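Local structure of Peptide/nickel transport system substrate-binding protein (Listeria monocytogenes serotype 1/2a, 5KZT) at residues N158-F163 and P427-P432; T207-D212 and L222-V227; T372-E377 and V404-R409; F439-A444 and S451-D456. The protein binds peptides outside the membrane and probably delivers them to an Opp-type peptide importer. All blocks are in the same frame, centred on the assembly; numbering follows the deposited sequence.

Contact 1 (N158-F163 and P427-P432); sequences NSLFAF and PDYQDP
The ring of Phe163 and the carboxylate of Asp428 make the closest meeting of 158-163 with 427-432, in a solute-binding protein of the OppA type, where a helix end packs on a loop that reaches the bound peptide. CE1 of Phe163 comes 3.3 Å from Asp428 OD1, and the ring and carboxylate planes are inclined by 45°. Phe163 takes up this place just past the helix because its CG is anti to the backbone N (chi1 -167°), which sets CD1 and CE1 of the ring against Asp428. The carboxylate it touches is gripped from elsewhere: OD1 accepts a hydrogen bond from the backbone of the bound peptide, and OD2 is bonded to the hydroxyl of Tyr113, whose ring also meets Phe163 edge-to-face. The phenylalanine therefore packs against an acid that contacts the ligand directly.

Earlier in the chain, on the helix, the match is apolar. Leu160 and Tyr429 lie side by side and point the same way, with Leu160 CD2 4.1 Å from Tyr429 CD1. Ser159 and Tyr429 come together through their beta carbons, CB to CB 3.7 Å. The tyrosine ring stacks on Tyr156, and its hydroxyl is bonded to Ser433.

Two waters carry the polar links between the segments. One is held by Gln430 N, from which it accepts, and by Ser159 OG at 2.7 Å. The other donates both its protons, bridging the carbonyls Ser159 O and Asp428 O at 2.7 Å from each.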
# COMPACT_ATOMS: atom_id res chain seq x y z
N ASN A 158 -3.95 10.67 13.83
CA ASN A 158 -5.32 10.26 13.50
C ASN A 158 -5.40 9.44 12.20
O ASN A 158 -6.30 8.60 12.04
CB ASN A 158 -6.24 11.47 13.43
CG ASN A 158 -6.44 12.14 14.77
OD1 ASN A 158 -5.98 11.65 15.82
ND2 ASN A 158 -7.11 13.28 14.75
N SER A 159 -4.46 9.67 11.28
CA SER A 159 -4.35 8.84 10.06
C SER A 159 -3.88 7.41 10.40
O SER A 159 -4.34 6.42 9.81
CB SER A 159 -3.41 9.48 9.03
OG SER A 159 -3.85 10.76 8.62
N LEU A 160 -2.97 7.31 11.37
CA LEU A 160 -2.59 5.98 11.89
C LEU A 160 -3.80 5.29 12.52
O LEU A 160 -4.05 4.11 12.25
CB LEU A 160 -1.42 6.04 12.85
CG LEU A 160 -0.12 6.64 12.27
CD1 LEU A 160 0.99 6.73 13.31
CD2 LEU A 160 0.38 5.83 11.08
N PHE A 161 -4.56 6.02 13.33
CA PHE A 161 -5.77 5.45 13.97
C PHE A 161 -6.80 4.97 12.92
O PHE A 161 -7.60 4.09 13.19
CB PHE A 161 -6.45 6.47 14.87
CG PHE A 161 -5.68 6.89 16.09
CD1 PHE A 161 -4.63 6.12 16.62
CD2 PHE A 161 -6.04 8.06 16.75
CE1 PHE A 161 -3.95 6.54 17.76
CE2 PHE A 161 -5.37 8.46 17.89
CZ PHE A 161 -4.33 7.70 18.40
N ALA A 162 -6.76 5.55 11.73
CA ALA A 162 -7.60 5.13 10.62
C ALA A 162 -6.98 4.02 9.75
O ALA A 162 -7.57 3.63 8.73
CB ALA A 162 -7.91 6.35 9.76
N PHE A 163 -5.82 3.51 10.13
CA PHE A 163 -5.10 2.54 9.30
C PHE A 163 -5.29 1.13 9.88
O PHE A 163 -5.25 0.95 11.10
CB PHE A 163 -3.62 2.92 9.23
CG PHE A 163 -2.87 2.18 8.17
CD1 PHE A 163 -3.01 2.55 6.83
CD2 PHE A 163 -2.07 1.09 8.49
CE1 PHE A 163 -2.35 1.84 5.84
CE2 PHE A 163 -1.40 0.39 7.50
CZ PHE A 163 -1.55 0.76 6.17
N PRO A 427 0.59 5.76 -0.38
CA PRO A 427 0.81 6.36 0.93
C PRO A 427 -0.19 5.88 1.98
O PRO A 427 -1.36 5.70 1.66
CB PRO A 427 0.65 7.84 0.67
CG PRO A 427 -0.33 7.90 -0.47
CD PRO A 427 -0.00 6.73 -1.33
N ASP A 428 0.26 5.74 3.22
CA ASP A 428 -0.62 5.39 4.35
C ASP A 428 -1.02 6.60 5.19
O ASP A 428 -1.91 6.48 6.02
CB ASP A 428 0.07 4.36 5.23
CG ASP A 428 0.49 3.13 4.45
OD1 ASP A 428 -0.22 2.77 3.49
OD2 ASP A 428 1.55 2.56 4.75
N TYR A 429 -0.37 7.74 4.95
CA TYR A 429 -0.69 9.02 5.57
C TYR A 429 0.04 10.10 4.79
O TYR A 429 0.93 9.78 4.00
CB TYR A 429 -0.28 9.04 7.05
CG TYR A 429 1.17 8.69 7.30
CD1 TYR A 429 1.57 7.36 7.48
CD2 TYR A 429 2.13 9.69 7.45
CE1 TYR A 429 2.90 7.03 7.73
CE2 TYR A 429 3.44 9.38 7.71
CZ TYR A 429 3.83 8.05 7.83
OH TYR A 429 5.16 7.80 8.09
N GLN A 430 -0.29 11.36 5.05
CA GLN A 430 0.14 12.47 4.20
C GLN A 430 1.40 13.17 4.71
O GLN A 430 1.34 14.23 5.31
CB GLN A 430 -1.03 13.45 3.99
CG GLN A 430 -0.81 14.35 2.78
CD GLN A 430 -1.89 15.39 2.63
OE1 GLN A 430 -3.08 15.09 2.82
NE2 GLN A 430 -1.48 16.65 2.29
N ASP A 431 2.53 12.54 4.45
CA ASP A 431 3.84 13.04 4.86
C ASP A 431 4.86 12.23 4.05
O ASP A 431 4.59 11.07 3.73
CB ASP A 431 4.02 12.79 6.37
CG ASP A 431 5.35 13.30 6.92
OD1 ASP A 431 5.41 14.47 7.33
OD2 ASP A 431 6.33 12.54 6.93
N PRO A 432 6.03 12.82 3.70
CA PRO A 432 7.00 12.07 2.90
C PRO A 432 7.51 10.77 3.53
O PRO A 432 7.90 9.85 2.81
CB PRO A 432 8.15 13.06 2.73
CG PRO A 432 7.53 14.40 2.88
CD PRO A 432 6.49 14.21 3.94
O HOH W 1 -4.39 6.21 7.08
O HOH W 2 -2.33 12.19 6.93

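Contact 2 (T207-D212 and L222-V227); sequences TYVKND and LKQINV
Tyr208 and Ile225 face each other through a pair of backbone hydrogen bonds, Tyr208 N to Ile225 O and Ile225 N to Tyr208 O, each 2.8 Å long. The first is almost straight, 174° at the hydrogen, and lies in the carbonyl plane. Further along, Lys210 N reaches Lys223 O at 3.0 Å, but from well above the plane of that carbonyl.

On one face of the pairing, the edge of the Tyr208 ring is turned to Ile225, whose CB lies near the ring plane at 3.9 Å from CD2. Val227 CG2 approaches the next ring atom, Tyr208 CE2, at 3.8 Å. The other face carries Thr207, Val209, Gln224 and Asn226. Thr207 CG2, anti to its own backbone N, leans over the Gln224 amide and sits 3.5 Å from NE2.

The two strands run antiparallel in the middle of a four-stranded mixed sheet: 205-210 is flanked on its far side by 194-197, and 224-229 by 16-21. A loop of thirteen residues joins them, making a beta hairpin.

The Gln224 amide is in turn held by Asn226: NE2 donates to OD1 over 2.9 Å, in the amide plane and onto a lone pair. A water donates to that same OD1 and to Thr207 OG1, tying the threonine to the asparagine. Beyond this shell, Asp198 binds Thr207 OG1 and Asn18 of strand 16-21 binds Asn226 ND2. On the face that carries Tyr208 and Ile225, helix 36-45 covers Tyr208 with Val41, Gln44 and Thr45.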
# COMPACT_ATOMS: atom_id res chain seq x y z
N THR A 207 -17.37 -11.62 -1.36
CA THR A 207 -18.61 -10.87 -1.22
C THR A 207 -18.61 -10.04 0.06
O THR A 207 -18.17 -10.51 1.10
CB THR A 207 -19.81 -11.84 -1.16
OG1 THR A 207 -19.68 -12.80 -2.19
CG2 THR A 207 -21.13 -11.11 -1.33
N TYR A 208 -19.11 -8.82 -0.04
CA TYR A 208 -19.36 -7.98 1.12
C TYR A 208 -20.85 -7.98 1.31
O TYR A 208 -21.59 -7.78 0.34
CB TYR A 208 -18.88 -6.55 0.88
CG TYR A 208 -17.39 -6.42 0.66
CD1 TYR A 208 -16.50 -6.49 1.73
CD2 TYR A 208 -16.86 -6.20 -0.62
CE1 TYR A 208 -15.14 -6.37 1.53
CE2 TYR A 208 -15.49 -6.06 -0.81
CZ TYR A 208 -14.65 -6.14 0.28
OH TYR A 208 -13.31 -6.00 0.09
N VAL A 209 -21.31 -8.21 2.54
CA VAL A 209 -22.74 -8.11 2.83
C VAL A 209 -22.92 -7.13 3.96
O VAL A 209 -22.14 -7.14 4.91
CB VAL A 209 -23.37 -9.48 3.18
CG1 VAL A 209 -24.86 -9.34 3.37
CG2 VAL A 209 -23.12 -10.48 2.05
N LYS A 210 -23.94 -6.27 3.84
CA LYS A 210 -24.22 -5.28 4.88
C LYS A 210 -24.27 -5.95 6.26
O LYS A 210 -24.97 -6.94 6.45
CB LYS A 210 -25.55 -4.55 4.60
CG LYS A 210 -25.98 -3.59 5.70
CD LYS A 210 -27.10 -2.65 5.29
CE LYS A 210 -27.62 -1.93 6.52
NZ LYS A 210 -28.55 -0.80 6.25
N ASN A 211 -23.51 -5.39 7.20
CA ASN A 211 -23.39 -5.94 8.55
C ASN A 211 -24.53 -5.40 9.42
O ASN A 211 -24.55 -4.23 9.73
CB ASN A 211 -22.02 -5.55 9.14
CG ASN A 211 -21.81 -6.07 10.55
OD1 ASN A 211 -22.63 -6.81 11.10
ND2 ASN A 211 -20.70 -5.68 11.16
N ASP A 212 -25.45 -6.28 9.81
CA ASP A 212 -26.59 -5.90 10.65
C ASP A 212 -26.21 -5.58 12.10
O ASP A 212 -27.01 -5.00 12.83
CB ASP A 212 -27.67 -6.99 10.61
CG ASP A 212 -29.07 -6.44 10.80
OD1 ASP A 212 -29.41 -5.92 11.89
OD2 ASP A 212 -29.87 -6.53 9.84
N LEU A 222 -25.87 -0.17 0.44
CA LEU A 222 -25.64 -1.38 -0.35
C LEU A 222 -25.92 -2.61 0.51
O LEU A 222 -25.36 -2.75 1.59
CB LEU A 222 -24.22 -1.41 -0.86
CG LEU A 222 -23.92 -0.40 -1.97
CD1 LEU A 222 -22.42 -0.32 -2.23
CD2 LEU A 222 -24.71 -0.73 -3.22
N LYS A 223 -26.78 -3.50 0.04
CA LYS A 223 -26.98 -4.75 0.75
C LYS A 223 -25.85 -5.76 0.45
O LYS A 223 -25.54 -6.59 1.29
CB LYS A 223 -28.39 -5.32 0.49
CG LYS A 223 -28.62 -5.91 -0.86
CD LYS A 223 -30.11 -6.17 -1.08
CE LYS A 223 -30.33 -6.76 -2.45
NZ LYS A 223 -31.73 -7.08 -2.72
N GLN A 224 -25.22 -5.67 -0.73
CA GLN A 224 -24.24 -6.67 -1.18
C GLN A 224 -23.30 -6.09 -2.24
O GLN A 224 -23.73 -5.35 -3.13
CB GLN A 224 -24.95 -7.91 -1.73
CG GLN A 224 -24.00 -9.05 -2.07
CD GLN A 224 -24.64 -10.41 -1.98
OE1 GLN A 224 -25.46 -10.68 -1.09
NE2 GLN A 224 -24.28 -11.31 -2.90
N ILE A 225 -22.02 -6.41 -2.10
CA ILE A 225 -21.00 -6.01 -3.09
C ILE A 225 -20.29 -7.30 -3.50
O ILE A 225 -19.72 -7.97 -2.67
CB ILE A 225 -20.01 -4.97 -2.52
CG1 ILE A 225 -20.75 -3.74 -1.96
CG2 ILE A 225 -19.00 -4.55 -3.58
CD1 ILE A 225 -19.89 -2.88 -1.04
N ASN A 226 -20.38 -7.64 -4.78
CA ASN A 226 -19.78 -8.86 -5.32
C ASN A 226 -18.48 -8.49 -6.00
O ASN A 226 -18.45 -7.54 -6.81
CB ASN A 226 -20.71 -9.50 -6.36
CG ASN A 226 -22.07 -9.85 -5.78
OD1 ASN A 226 -22.15 -10.55 -4.77
ND2 ASN A 226 -23.15 -9.37 -6.42
N VAL A 227 -17.41 -9.22 -5.69
CA VAL A 227 -16.10 -8.98 -6.28
C VAL A 227 -15.60 -10.24 -6.97
O VAL A 227 -15.71 -11.33 -6.41
CB VAL A 227 -15.06 -8.56 -5.22
CG1 VAL A 227 -13.76 -8.15 -5.90
CG2 VAL A 227 -15.61 -7.42 -4.38
O HOH W 3 -20.22 -12.68 -4.65

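Contact 3 (T372-E377 and V404-R409); sequences TSDDTE and VPFKVR
Asp374 and Arg409 form the tight part of this contact, a side-on salt bridge in which the arginine uses two nitrogens, one for each carboxylate oxygen. Arg409 NE donates to Asp374 OD1 over 2.7 Å, coming from above the carboxylate plane. Arg409 NH2 meets Asp374 OD2 on its syn side at 3.0 Å. Both oxygens lie close to the guanidinium plane, although the two flat groups are inclined by 39°; a bend at chi3 (66°) turns the arginine's end to present this edge. The pair serves the ligand directly, since Asp374 OD2 and Arg409 NH2 each hydrogen-bond the backbone of the bound peptide. Phe406 turns its ring edge to Asp374 OD1 and packs on the peptide too.

The other end is looser and partly exposed. Asp375 crosses Pro405 at about a right angle, OD2 lying 3.5 Å from CG of the proline. Its OD1 reaches the helix start through water, which donates to OD1 and accepts from Phe406 N. Between the two ends, Val404 N donates to Ser373 O at 2.9 Å.

Strands 367-374 and 397-404 run parallel, joined by helix 377-393 in a beta-alpha-beta crossover. That helix covers Ser373 and Asp374 with Ala379, helix 406-414 leaves the end of the second strand with Arg409 in its first turn, and strand 420-425 lies along the other side of 367-374.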
# COMPACT_ATOMS: atom_id res chain seq x y z
N THR A 372 11.14 -9.63 -11.78
CA THR A 372 9.83 -10.05 -11.26
C THR A 372 8.75 -8.96 -11.35
O THR A 372 8.96 -7.82 -10.92
CB THR A 372 9.93 -10.56 -9.82
OG1 THR A 372 10.79 -11.70 -9.77
CG2 THR A 372 8.58 -10.99 -9.29
N SER A 373 7.60 -9.33 -11.91
CA SER A 373 6.40 -8.51 -11.88
C SER A 373 5.15 -9.40 -11.71
O SER A 373 5.26 -10.61 -11.45
CB SER A 373 6.31 -7.64 -13.14
OG SER A 373 5.36 -6.57 -12.96
N ASP A 374 3.96 -8.80 -11.82
CA ASP A 374 2.70 -9.52 -11.60
C ASP A 374 2.25 -10.28 -12.84
O ASP A 374 2.94 -10.24 -13.87
CB ASP A 374 1.64 -8.55 -11.08
CG ASP A 374 2.00 -7.97 -9.73
OD1 ASP A 374 2.61 -8.71 -8.91
OD2 ASP A 374 1.70 -6.79 -9.48
N ASP A 375 1.12 -10.99 -12.74
CA ASP A 375 0.66 -11.90 -13.79
C ASP A 375 -0.59 -11.41 -14.55
O ASP A 375 -1.29 -12.22 -15.15
CB ASP A 375 0.42 -13.31 -13.20
CG ASP A 375 -0.71 -13.36 -12.14
OD1 ASP A 375 -1.21 -12.31 -11.69
OD2 ASP A 375 -1.08 -14.46 -11.74
N THR A 376 -0.85 -10.11 -14.54
CA THR A 376 -1.93 -9.55 -15.35
C THR A 376 -1.41 -9.39 -16.79
O THR A 376 -0.19 -9.40 -17.04
CB THR A 376 -2.42 -8.20 -14.81
OG1 THR A 376 -1.33 -7.26 -14.79
CG2 THR A 376 -2.98 -8.35 -13.41
N GLU A 377 -2.34 -9.24 -17.73
CA GLU A 377 -1.99 -8.96 -19.12
C GLU A 377 -1.10 -7.73 -19.21
O GLU A 377 -0.10 -7.72 -19.94
CB GLU A 377 -3.24 -8.73 -19.97
CG GLU A 377 -2.96 -8.44 -21.45
CD GLU A 377 -4.22 -8.42 -22.28
OE1 GLU A 377 -5.22 -7.79 -21.88
OE2 GLU A 377 -4.22 -9.04 -23.36
N VAL A 404 4.26 -13.30 -11.79
CA VAL A 404 3.66 -14.17 -10.79
C VAL A 404 2.46 -13.49 -10.12
O VAL A 404 2.29 -12.27 -10.24
CB VAL A 404 4.72 -14.58 -9.74
CG1 VAL A 404 5.77 -15.49 -10.38
CG2 VAL A 404 5.38 -13.37 -9.08
N PRO A 405 1.61 -14.26 -9.43
CA PRO A 405 0.53 -13.62 -8.68
C PRO A 405 1.10 -12.63 -7.68
O PRO A 405 2.22 -12.80 -7.17
CB PRO A 405 -0.15 -14.79 -7.96
CG PRO A 405 0.15 -15.97 -8.83
CD PRO A 405 1.54 -15.73 -9.34
N PHE A 406 0.35 -11.56 -7.46
CA PHE A 406 0.75 -10.49 -6.59
C PHE A 406 1.25 -11.04 -5.25
O PHE A 406 2.33 -10.68 -4.78
CB PHE A 406 -0.47 -9.57 -6.41
CG PHE A 406 -0.24 -8.38 -5.54
CD1 PHE A 406 0.93 -7.63 -5.61
CD2 PHE A 406 -1.26 -7.95 -4.70
CE1 PHE A 406 1.10 -6.52 -4.81
CE2 PHE A 406 -1.11 -6.83 -3.93
CZ PHE A 406 0.08 -6.10 -3.98
N LYS A 407 0.47 -11.93 -4.65
CA LYS A 407 0.87 -12.53 -3.36
C LYS A 407 2.21 -13.28 -3.38
O LYS A 407 2.96 -13.22 -2.40
CB LYS A 407 -0.25 -13.37 -2.75
CG LYS A 407 -0.57 -14.67 -3.43
CD LYS A 407 -1.72 -15.34 -2.67
CE LYS A 407 -2.26 -16.53 -3.41
NZ LYS A 407 -3.61 -16.95 -2.93
N VAL A 408 2.54 -13.91 -4.50
CA VAL A 408 3.81 -14.61 -4.67
C VAL A 408 4.94 -13.58 -4.81
O VAL A 408 6.01 -13.73 -4.21
CB VAL A 408 3.76 -15.60 -5.89
CG1 VAL A 408 5.12 -16.26 -6.14
CG2 VAL A 408 2.71 -16.68 -5.66
N ARG A 409 4.70 -12.51 -5.58
CA ARG A 409 5.71 -11.45 -5.68
C ARG A 409 6.05 -10.89 -4.30
O ARG A 409 7.22 -10.66 -3.96
CB ARG A 409 5.25 -10.31 -6.60
CG ARG A 409 6.21 -9.14 -6.56
CD ARG A 409 6.03 -8.19 -7.71
NE ARG A 409 4.75 -7.48 -7.72
CZ ARG A 409 4.45 -6.40 -7.00
NH1 ARG A 409 5.30 -5.88 -6.13
NH2 ARG A 409 3.26 -5.82 -7.17
O HOH W 4 -1.78 -10.93 -9.45

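Contact 4 (F439-A444 and S451-D456); sequences FVTDGA and SNKDYD
Asp456 OD2 is gripped by two donors, Thr441 OG1 and Lys453 NZ, each at 2.6 Å. The hydroxyl comes in on the syn lone pair, whereas the ammonium arrives from the anti side as a salt bridge. This acid in the first turn of helix 453-459 thereby holds a type II beta turn, Val440 to Gly443, against the helix start. The other oxygen, Asp456 OD1, takes the backbone N of Thr441 over 2.9 Å from above the carboxylate plane. Thr441 is thus caught twice by one carboxylate, through main chain and side chain, its OG1 set beside its own backbone N (chi1 -62°). The lysine beside it would be expected to stabilise the negative charge.

Ser451 OG lies 2.7 Å from Thr441 OG1, which adds a second hydroxyl to this cluster at the partly exposed end. Inside the turn, Gly443 N closes back on Val440 O.

The inner end is apolar: Tyr455 puts CE2 4.0 Å from Phe439 CB, with Val440 N lying near the plane of the tyrosine ring, at the edge. The tyrosine hydroxyl is bonded to Leu436 O, and Leu484 of helix 471-487 packs on both Phe439 and Tyr455.

Asn452 is the N-cap of the helix. Its ND2 is bonded to Asp488, while Asn452 OD1 accepts from Tyr455 N at 3.0 Å and, weakly, from Asp454 N. A water accepts from the backbone N of this same Asn452, 3.0 Å away.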
# COMPACT_ATOMS: atom_id res chain seq x y z
N PHE A 439 13.05 2.42 3.25
CA PHE A 439 14.40 2.01 2.85
C PHE A 439 15.47 2.22 3.92
O PHE A 439 16.66 2.18 3.62
CB PHE A 439 14.72 2.68 1.52
CG PHE A 439 13.72 2.34 0.45
CD1 PHE A 439 13.66 1.04 -0.06
CD2 PHE A 439 12.78 3.27 0.02
CE1 PHE A 439 12.72 0.68 -1.01
CE2 PHE A 439 11.83 2.92 -0.94
CZ PHE A 439 11.80 1.62 -1.46
N VAL A 440 15.03 2.40 5.16
CA VAL A 440 15.93 2.31 6.30
C VAL A 440 16.51 0.89 6.39
O VAL A 440 15.89 -0.08 5.93
CB VAL A 440 15.25 2.71 7.65
CG1 VAL A 440 14.72 4.14 7.57
CG2 VAL A 440 14.15 1.73 8.03
N THR A 441 17.72 0.80 6.95
CA THR A 441 18.45 -0.47 7.07
C THR A 441 17.58 -1.51 7.77
O THR A 441 17.02 -1.24 8.82
CB THR A 441 19.80 -0.27 7.83
OG1 THR A 441 20.64 0.63 7.10
CG2 THR A 441 20.55 -1.59 8.04
N ASP A 442 17.47 -2.69 7.16
CA ASP A 442 16.74 -3.83 7.72
C ASP A 442 15.23 -3.58 7.90
O ASP A 442 14.56 -4.34 8.60
CB ASP A 442 17.38 -4.31 9.04
CG ASP A 442 18.77 -4.90 8.85
OD1 ASP A 442 19.01 -5.59 7.84
OD2 ASP A 442 19.63 -4.69 9.74
N GLY A 443 14.69 -2.55 7.25
CA GLY A 443 13.27 -2.27 7.34
C GLY A 443 12.47 -3.39 6.69
O GLY A 443 12.90 -3.99 5.69
N ALA A 444 11.29 -3.66 7.24
CA ALA A 444 10.46 -4.77 6.74
C ALA A 444 9.97 -4.60 5.30
O ALA A 444 9.63 -5.60 4.65
CB ALA A 444 9.28 -5.02 7.67
N SER A 451 21.53 -0.45 2.64
CA SER A 451 21.86 0.13 3.93
C SER A 451 22.75 1.33 3.72
O SER A 451 23.88 1.19 3.24
CB SER A 451 22.61 -0.89 4.80
OG SER A 451 22.93 -0.38 6.08
N ASN A 452 22.23 2.51 4.08
CA ASN A 452 23.02 3.74 4.13
C ASN A 452 22.76 4.41 5.49
O ASN A 452 21.66 4.88 5.74
CB ASN A 452 22.62 4.65 2.97
CG ASN A 452 23.41 5.95 2.97
OD1 ASN A 452 23.54 6.58 4.00
ND2 ASN A 452 23.96 6.33 1.82
N LYS A 453 23.78 4.46 6.35
CA LYS A 453 23.60 5.01 7.71
C LYS A 453 23.24 6.49 7.75
O LYS A 453 22.59 6.93 8.70
CB LYS A 453 24.82 4.76 8.60
CG LYS A 453 25.14 3.29 8.90
CD LYS A 453 23.94 2.40 9.22
CE LYS A 453 23.17 2.81 10.49
NZ LYS A 453 21.79 2.22 10.59
N ASP A 454 23.67 7.26 6.75
CA ASP A 454 23.29 8.67 6.67
C ASP A 454 21.80 8.82 6.38
O ASP A 454 21.13 9.71 6.92
CB ASP A 454 24.10 9.40 5.58
CG ASP A 454 25.59 9.42 5.86
OD1 ASP A 454 25.99 9.35 7.04
OD2 ASP A 454 26.36 9.50 4.88
N TYR A 455 21.28 7.95 5.51
CA TYR A 455 19.85 7.89 5.21
C TYR A 455 19.08 7.55 6.49
O TYR A 455 18.18 8.28 6.85
CB TYR A 455 19.57 6.87 4.11
CG TYR A 455 18.15 6.87 3.60
CD1 TYR A 455 17.73 7.81 2.67
CD2 TYR A 455 17.24 5.90 4.02
CE1 TYR A 455 16.43 7.79 2.18
CE2 TYR A 455 15.94 5.87 3.52
CZ TYR A 455 15.54 6.83 2.60
OH TYR A 455 14.24 6.85 2.10
N ASP A 456 19.48 6.48 7.18
CA ASP A 456 18.86 6.09 8.48
C ASP A 456 18.89 7.21 9.50
O ASP A 456 17.90 7.43 10.19
CB ASP A 456 19.56 4.88 9.12
CG ASP A 456 19.57 3.66 8.23
OD1 ASP A 456 18.71 3.54 7.34
OD2 ASP A 456 20.49 2.83 8.41
O HOH W 5 19.37 2.90 4.70

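Contacts 1 and 3 are buried and both reach the bound peptide, but with different chemistry: contact 1 joins its segments by ring and aliphatic packing and bridging waters, contact 3 by a direct ion pair. Their centres are about 27 Å apart. Contacts 2 and 4 are only partly buried and lie on opposite sides of the chain's centre, with centres about 42 Å apart. Contact 2 rests mainly on main-chain bonding between neighbouring strands, contact 4 on a carboxylate holding a turn. Segments 427-432 of contact 1 and 439-444 of contact 4 lie before and after the short helix 433-436, and helix 471-487 packs on residues of both; contact 3 belongs to a different sheet from contact 2.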